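Acetylornithine aminotransferase (Aquifex aeolicus, PDB 2EH6) catalyses the pyridoxal phosphate-dependent transfer of an amino group from N(2)-acetyl-L-ornithine to 2-oxoglutarate, a step of arginine biosynthesis. Local coordinates at residues T216-T221 / K241-G246; L31-G36 / N300-K305. All blocks are in the same frame, centred on the assembly; numbering follows the deposited sequence.

Interaction 1 of 2, residues T216-T221 / K241-G246. With PLP (pyridoxal-5'-phosphate), chain C.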
loop_
_atom_site.group_PDB
_atom_site.type_symbol
_atom_site.label_atom_id
_atom_site.label_comp_id
_atom_site.label_asym_id
_atom_site.label_seq_id
_atom_site.Cartn_x
_atom_site.Cartn_y
_atom_site.Cartn_z
ATOM N N THR A 216 3.799 -17.070 1.528
ATOM C CA THR A 216 3.773 -18.303 2.315
ATOM C C THR A 216 3.097 -18.183 3.674
ATOM O O THR A 216 2.721 -19.188 4.277
ATOM C CB THR A 216 5.198 -18.826 2.599
ATOM O OG1 THR A 216 5.904 -17.853 3.373
ATOM C CG2 THR A 216 5.952 -19.097 1.304
ATOM N N GLY A 217 2.949 -16.961 4.161
ATOM C CA GLY A 217 2.368 -16.762 5.475
ATOM C C GLY A 217 0.889 -17.015 5.687
ATOM O O GLY A 217 0.104 -17.171 4.744
ATOM N N ILE A 218 0.529 -17.052 6.965
ATOM C CA ILE A 218 -0.841 -17.244 7.414
ATOM C C ILE A 218 -1.482 -18.558 6.957
ATOM O O ILE A 218 -2.558 -18.563 6.351
ATOM C CB ILE A 218 -1.726 -16.042 6.994
ATOM C CG1 ILE A 218 -0.951 -14.723 7.172
ATOM C CG2 ILE A 218 -2.983 -15.992 7.851
ATOM C CD1 ILE A 218 -0.426 -14.462 8.596
ATOM N N GLY A 219 -0.797 -19.665 7.249
ATOM C CA GLY A 219 -1.297 -20.998 6.935
ATOM C C GLY A 219 -1.161 -21.593 5.543
ATOM O O GLY A 219 -1.388 -22.794 5.364
ATOM N N ARG A 220 -0.791 -20.782 4.560
ATOM C CA ARG A 220 -0.667 -21.259 3.183
ATOM C C ARG A 220 0.090 -22.579 2.997
ATOM O O ARG A 220 -0.298 -23.401 2.165
ATOM C CB ARG A 220 -0.026 -20.166 2.313
ATOM C CG ARG A 220 0.305 -20.587 0.883
ATOM C CD ARG A 220 -0.909 -21.134 0.132
ATOM N NE ARG A 220 -2.003 -20.176 0.027
ATOM C CZ ARG A 220 -3.173 -20.454 -0.547
ATOM N NH1 ARG A 220 -3.383 -21.653 -1.065
ATOM N NH2 ARG A 220 -4.137 -19.544 -0.586
ATOM N N THR A 221 1.156 -22.797 3.763
ATOM C CA THR A 221 1.934 -24.025 3.610
ATOM C C THR A 221 1.655 -25.130 4.639
ATOM O O THR A 221 2.347 -26.149 4.653
ATOM C CB THR A 221 3.453 -23.732 3.626
ATOM O OG1 THR A 221 3.854 -23.347 4.946
ATOM C CG2 THR A 221 3.788 -22.617 2.648
ATOM N N LYS A 241 -1.142 -10.294 1.738
ATOM C CA LYS A 241 -2.047 -11.154 0.994
ATOM C C LYS A 241 -3.105 -11.848 1.863
ATOM O O LYS A 241 -4.018 -11.196 2.380
ATOM C CB LYS A 241 -1.246 -12.185 0.186
ATOM C CG LYS A 241 -0.435 -11.554 -0.960
ATOM C CD LYS A 241 -0.016 -12.573 -2.012
ATOM C CE LYS A 241 0.537 -11.890 -3.278
ATOM N NZ LYS A 241 1.954 -11.521 -3.055
ATOM N N GLY A 242 -2.960 -13.160 2.034
ATOM C CA GLY A 242 -3.919 -13.951 2.799
ATOM C C GLY A 242 -4.307 -13.497 4.198
ATOM O O GLY A 242 -5.345 -13.913 4.722
ATOM N N LEU A 243 -3.480 -12.653 4.805
ATOM C CA LEU A 243 -3.735 -12.138 6.150
ATOM C C LEU A 243 -5.061 -11.393 6.276
ATOM O O LEU A 243 -5.720 -11.448 7.320
ATOM C CB LEU A 243 -2.595 -11.205 6.561
ATOM C CG LEU A 243 -2.733 -10.429 7.873
ATOM C CD1 LEU A 243 -2.901 -11.393 9.048
ATOM C CD2 LEU A 243 -1.489 -9.577 8.067
ATOM N N GLY A 244 -5.451 -10.694 5.213
ATOM C CA GLY A 244 -6.684 -9.935 5.243
ATOM C C GLY A 244 -7.882 -10.624 4.607
ATOM O O GLY A 244 -8.964 -10.053 4.573
ATOM N N GLY A 245 -7.690 -11.835 4.100
ATOM C CA GLY A 245 -8.785 -12.573 3.482
ATOM C C GLY A 245 -9.484 -11.855 2.337
ATOM O O GLY A 245 -10.606 -12.214 1.958
ATOM N N GLY A 246 -8.826 -10.846 1.773
ATOM C CA GLY A 246 -9.425 -10.097 0.682
ATOM C C GLY A 246 -9.308 -8.607 0.913
ATOM O O GLY A 246 -9.301 -7.824 -0.038
HETATM N N1 PLP C . 6.598 -10.570 -1.763
HETATM C C2 PLP C . 6.144 -11.810 -2.030
HETATM C C2A PLP C . 6.925 -13.015 -1.574
HETATM C C3 PLP C . 4.938 -11.991 -2.736
HETATM O O3 PLP C . 4.474 -13.248 -3.007
HETATM C C4 PLP C . 4.206 -10.833 -3.161
HETATM C C4A PLP C . 2.931 -11.024 -3.891
HETATM C C5 PLP C . 4.740 -9.517 -2.852
HETATM C C6 PLP C . 5.948 -9.444 -2.145
HETATM C C5A PLP C . 4.016 -8.250 -3.281
HETATM O O4P PLP C . 2.871 -8.054 -2.450
HETATM P P PLP C . 2.094 -6.709 -2.918
HETATM O O1P PLP C . 0.915 -6.536 -2.039
HETATM O O2P PLP C . 3.024 -5.418 -2.803
HETATM O O3P PLP C . 1.617 -6.880 -4.446
HETATM O O HOH W 1 -0.452 -14.884 2.691
#
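Ile218 and Leu243 meet beside the cofactor lysine of a class-III, fold-type I aminotransferase, where a type I' beta turn from Gly217 to Arg220 faces the short 3-10 segment that follows Lys241. The apolar contact is small and buried. Ile218 lays CG1 against the stem of Leu243, 3.9 Å from its CB, and the two branch ends meet where Ile218 CD1 comes to 4.0 Å from Leu243 CD1. With chi1 at -40°, Ile218 holds CG1 beside its backbone N, which carries that branch to Leu243. Branched aliphatic side chains suit the site because Val284, Val285 and Val288 of helix 275-308 continue the same greasy surface.

Polar contact between the segments runs through a water, which lies 3.1 Å from Gly217 O and accepts a weak bond from Gly242 N. Backbone bonds shape each side. Gly244 N reaches Lys241 O and Gly245 N reaches Gly242 O, while Gly219, with its positive phi, takes the third place of the turn, where glycine is at ease. Gly246 has phi near 132°, where any side chain would collide with the carbonyl O of Gly245, so glycine is needed. At the last position of the turn, Arg220 gives NH1 to the carbonyls of Leu319 and Pro355.

The remaining bond is covalent. The lysine chain leads away from the turn to the cofactor, which is also hydrogen-bonded to Thr270 OG1 of the second subunit and to the backbone N of Gly95 and Thr96. Bent at chi4 (82°), the chain brings Lys241 NZ to 1.4 Å from PLP C4A, consistent with an internal aldimine.

Interaction 2 of 2, residues L31-G36 / N300-K305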
loop_
_atom_site.group_PDB
_atom_site.type_symbol
_atom_site.label_atom_id
_atom_site.label_comp_id
_atom_site.label_asym_id
_atom_site.label_seq_id
_atom_site.Cartn_x
_atom_site.Cartn_y
_atom_site.Cartn_z
ATOM N N LEU A 31 -14.261 -22.914 -10.365
ATOM C CA LEU A 31 -13.673 -23.429 -9.128
ATOM C C LEU A 31 -12.375 -22.627 -9.020
ATOM O O LEU A 31 -11.543 -22.644 -9.929
ATOM C CB LEU A 31 -13.387 -24.932 -9.261
ATOM C CG LEU A 31 -12.749 -25.713 -8.103
ATOM C CD1 LEU A 31 -13.512 -25.501 -6.811
ATOM C CD2 LEU A 31 -12.729 -27.195 -8.466
ATOM N N ASP A 32 -12.211 -21.920 -7.911
ATOM C CA ASP A 32 -11.057 -21.054 -7.720
ATOM C C ASP A 32 -9.832 -21.677 -7.062
ATOM O O ASP A 32 -9.787 -21.852 -5.849
ATOM C CB ASP A 32 -11.500 -19.816 -6.935
ATOM C CG ASP A 32 -10.388 -18.797 -6.765
ATOM O OD1 ASP A 32 -9.347 -18.917 -7.444
ATOM O OD2 ASP A 32 -10.570 -17.867 -5.957
ATOM N N PHE A 33 -8.835 -22.004 -7.876
ATOM C CA PHE A 33 -7.600 -22.578 -7.362
ATOM C C PHE A 33 -6.441 -21.591 -7.451
ATOM O O PHE A 33 -5.275 -21.982 -7.536
ATOM C CB PHE A 33 -7.262 -23.873 -8.101
ATOM C CG PHE A 33 -7.783 -25.099 -7.413
ATOM C CD1 PHE A 33 -9.142 -25.233 -7.151
ATOM C CD2 PHE A 33 -6.913 -26.093 -6.979
ATOM C CE1 PHE A 33 -9.630 -26.340 -6.460
ATOM C CE2 PHE A 33 -7.389 -27.201 -6.288
ATOM C CZ PHE A 33 -8.750 -27.324 -6.027
ATOM N N VAL A 34 -6.778 -20.306 -7.423
ATOM C CA VAL A 34 -5.783 -19.239 -7.479
ATOM C C VAL A 34 -6.010 -18.253 -6.326
ATOM O O VAL A 34 -5.082 -17.575 -5.885
ATOM C CB VAL A 34 -5.860 -18.467 -8.821
ATOM C CG1 VAL A 34 -5.015 -17.207 -8.751
ATOM C CG2 VAL A 34 -5.366 -19.357 -9.958
ATOM N N SER A 35 -7.248 -18.182 -5.850
ATOM C CA SER A 35 -7.637 -17.288 -4.756
ATOM C C SER A 35 -7.038 -15.877 -4.840
ATOM O O SER A 35 -6.607 -15.309 -3.828
ATOM C CB SER A 35 -7.290 -17.916 -3.395
ATOM O OG SER A 35 -5.889 -17.980 -3.177
ATOM N N GLY A 36 -7.026 -15.311 -6.043
ATOM C CA GLY A 36 -6.510 -13.964 -6.231
ATOM C C GLY A 36 -5.040 -13.857 -5.881
ATOM O O GLY A 36 -4.572 -12.806 -5.438
ATOM N N ASN A 300 -1.639 -32.413 1.271
ATOM C CA ASN A 300 -0.878 -33.611 0.929
ATOM C C ASN A 300 -1.657 -34.441 -0.082
ATOM O O ASN A 300 -1.083 -35.019 -1.002
ATOM C CB ASN A 300 -0.589 -34.445 2.179
ATOM C CG ASN A 300 0.267 -33.704 3.182
ATOM O OD1 ASN A 300 1.223 -33.022 2.811
ATOM N ND2 ASN A 300 -0.065 -33.839 4.462
ATOM N N TYR A 301 -2.972 -34.490 0.101
ATOM C CA TYR A 301 -3.856 -35.223 -0.798
ATOM C C TYR A 301 -3.680 -34.668 -2.210
ATOM O O TYR A 301 -3.423 -35.408 -3.160
ATOM C CB TYR A 301 -5.309 -35.033 -0.355
ATOM C CG TYR A 301 -6.332 -35.750 -1.208
ATOM C CD1 TYR A 301 -6.503 -37.132 -1.113
ATOM C CD2 TYR A 301 -7.143 -35.045 -2.097
ATOM C CE1 TYR A 301 -7.461 -37.793 -1.880
ATOM C CE2 TYR A 301 -8.103 -35.696 -2.869
ATOM C CZ TYR A 301 -8.255 -37.070 -2.754
ATOM O OH TYR A 301 -9.201 -37.723 -3.511
ATOM N N PHE A 302 -3.819 -33.353 -2.329
ATOM C CA PHE A 302 -3.692 -32.657 -3.605
ATOM C C PHE A 302 -2.325 -32.902 -4.247
ATOM O O PHE A 302 -2.238 -33.227 -5.431
ATOM C CB PHE A 302 -3.934 -31.154 -3.377
ATOM C CG PHE A 302 -3.953 -30.320 -4.637
ATOM C CD1 PHE A 302 -4.193 -30.892 -5.883
ATOM C CD2 PHE A 302 -3.782 -28.943 -4.563
ATOM C CE1 PHE A 302 -4.262 -30.097 -7.034
ATOM C CE2 PHE A 302 -3.852 -28.146 -5.707
ATOM C CZ PHE A 302 -4.092 -28.723 -6.940
ATOM N N LYS A 303 -1.258 -32.761 -3.469
ATOM C CA LYS A 303 0.083 -32.971 -4.000
ATOM C C LYS A 303 0.225 -34.378 -4.582
ATOM O O LYS A 303 0.767 -34.557 -5.676
ATOM C CB LYS A 303 1.134 -32.740 -2.907
ATOM C CG LYS A 303 2.566 -32.670 -3.427
ATOM C CD LYS A 303 3.540 -32.247 -2.333
ATOM C CE LYS A 303 4.952 -32.083 -2.880
ATOM N NZ LYS A 303 5.919 -31.654 -1.827
ATOM N N GLU A 304 -0.276 -35.376 -3.862
ATOM C CA GLU A 304 -0.189 -36.749 -4.341
ATOM C C GLU A 304 -0.950 -36.963 -5.647
ATOM O O GLU A 304 -0.467 -37.657 -6.543
ATOM C CB GLU A 304 -0.697 -37.722 -3.275
ATOM C CG GLU A 304 0.233 -37.836 -2.079
ATOM C CD GLU A 304 1.675 -38.111 -2.490
ATOM O OE1 GLU A 304 1.924 -39.138 -3.164
ATOM O OE2 GLU A 304 2.558 -37.295 -2.142
ATOM N N LYS A 305 -2.136 -36.371 -5.752
ATOM C CA LYS A 305 -2.939 -36.503 -6.964
ATOM C C LYS A 305 -2.226 -35.841 -8.140
ATOM O O LYS A 305 -2.281 -36.331 -9.267
ATOM C CB LYS A 305 -4.318 -35.867 -6.764
ATOM C CG LYS A 305 -5.158 -36.530 -5.683
ATOM C CD LYS A 305 -5.355 -38.013 -5.974
ATOM C CE LYS A 305 -6.125 -38.699 -4.862
ATOM N NZ LYS A 305 -6.391 -40.134 -5.162
#
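Phe33 and Phe302 form an offset edge-to-face pair, their ring centroids 5.5 Å apart and their planes at 87°. The first segment leads up to this pair from the end of strand 29-32. Leu31 comes first, and its CD1 lies in the plane of the Phe33 ring, 4.0 Å from Phe33 CE1. Asp32 then ties the chain as it leaves the strand. Its OD1 accepts from Val34 N at 2.9 Å, an Asx turn, and from Ser35 N at 2.7 Å; both donors come from the same face of the carboxylate and well above its plane. A short acidic side chain suits this place because it can bend back onto the amides just ahead.

Phe33 crosses to the helix with the edge opposite the one Leu31 meets: Phe33 CE2 lies 3.7 Å from Phe302 CZ and just as near Phe302 CE2. Phe302 reaches out from helix 275-308 with CG anti to the backbone N (chi1 -175°). An alanine in place of Phe33 takes away the ring edge that meets Phe302, which would probably leave Phe353 as its aromatic neighbour and open a gap between this turn and the helix. After Phe33 the backbone turns sharply: Ser35 has positive phi, unusual with a side chain, and bonds through OG to Leu354 O, while Gly36, whose positive phi suits glycine, gives its O to His62 of the neighbouring subunit.

The pair is packed against helix 361-374, where Ile364 touches both rings and Ala367 touches Phe33; strand 341-346 adds Leu341 against Phe33, and strand 320-324 adds Leu321 against Phe302.

The centres of the two contacts lie about 15 Å apart, and helix 275-308 joins them: its Val284, Val285 and Val288 pack on interaction 1, while its later turns supply residues 300-305 of interaction 2. Along the chain, 216-221 and 241-246 fall between 31-36 and 300-305, so the cofactor contact is nested within the longer closure. Interaction 1 belongs to loops of the sheet holding strands 208-212 and 236-239; in interaction 2, residues 31-36 come off strand 29-32 of the other seven-stranded sheet, while 300-305 is helical. They touch where Arg220 NH2 packs 3.5 Å from Ser35 OG. Interaction 1 lies at the cofactor and interaction 2 away from it, and both reach the second subunit.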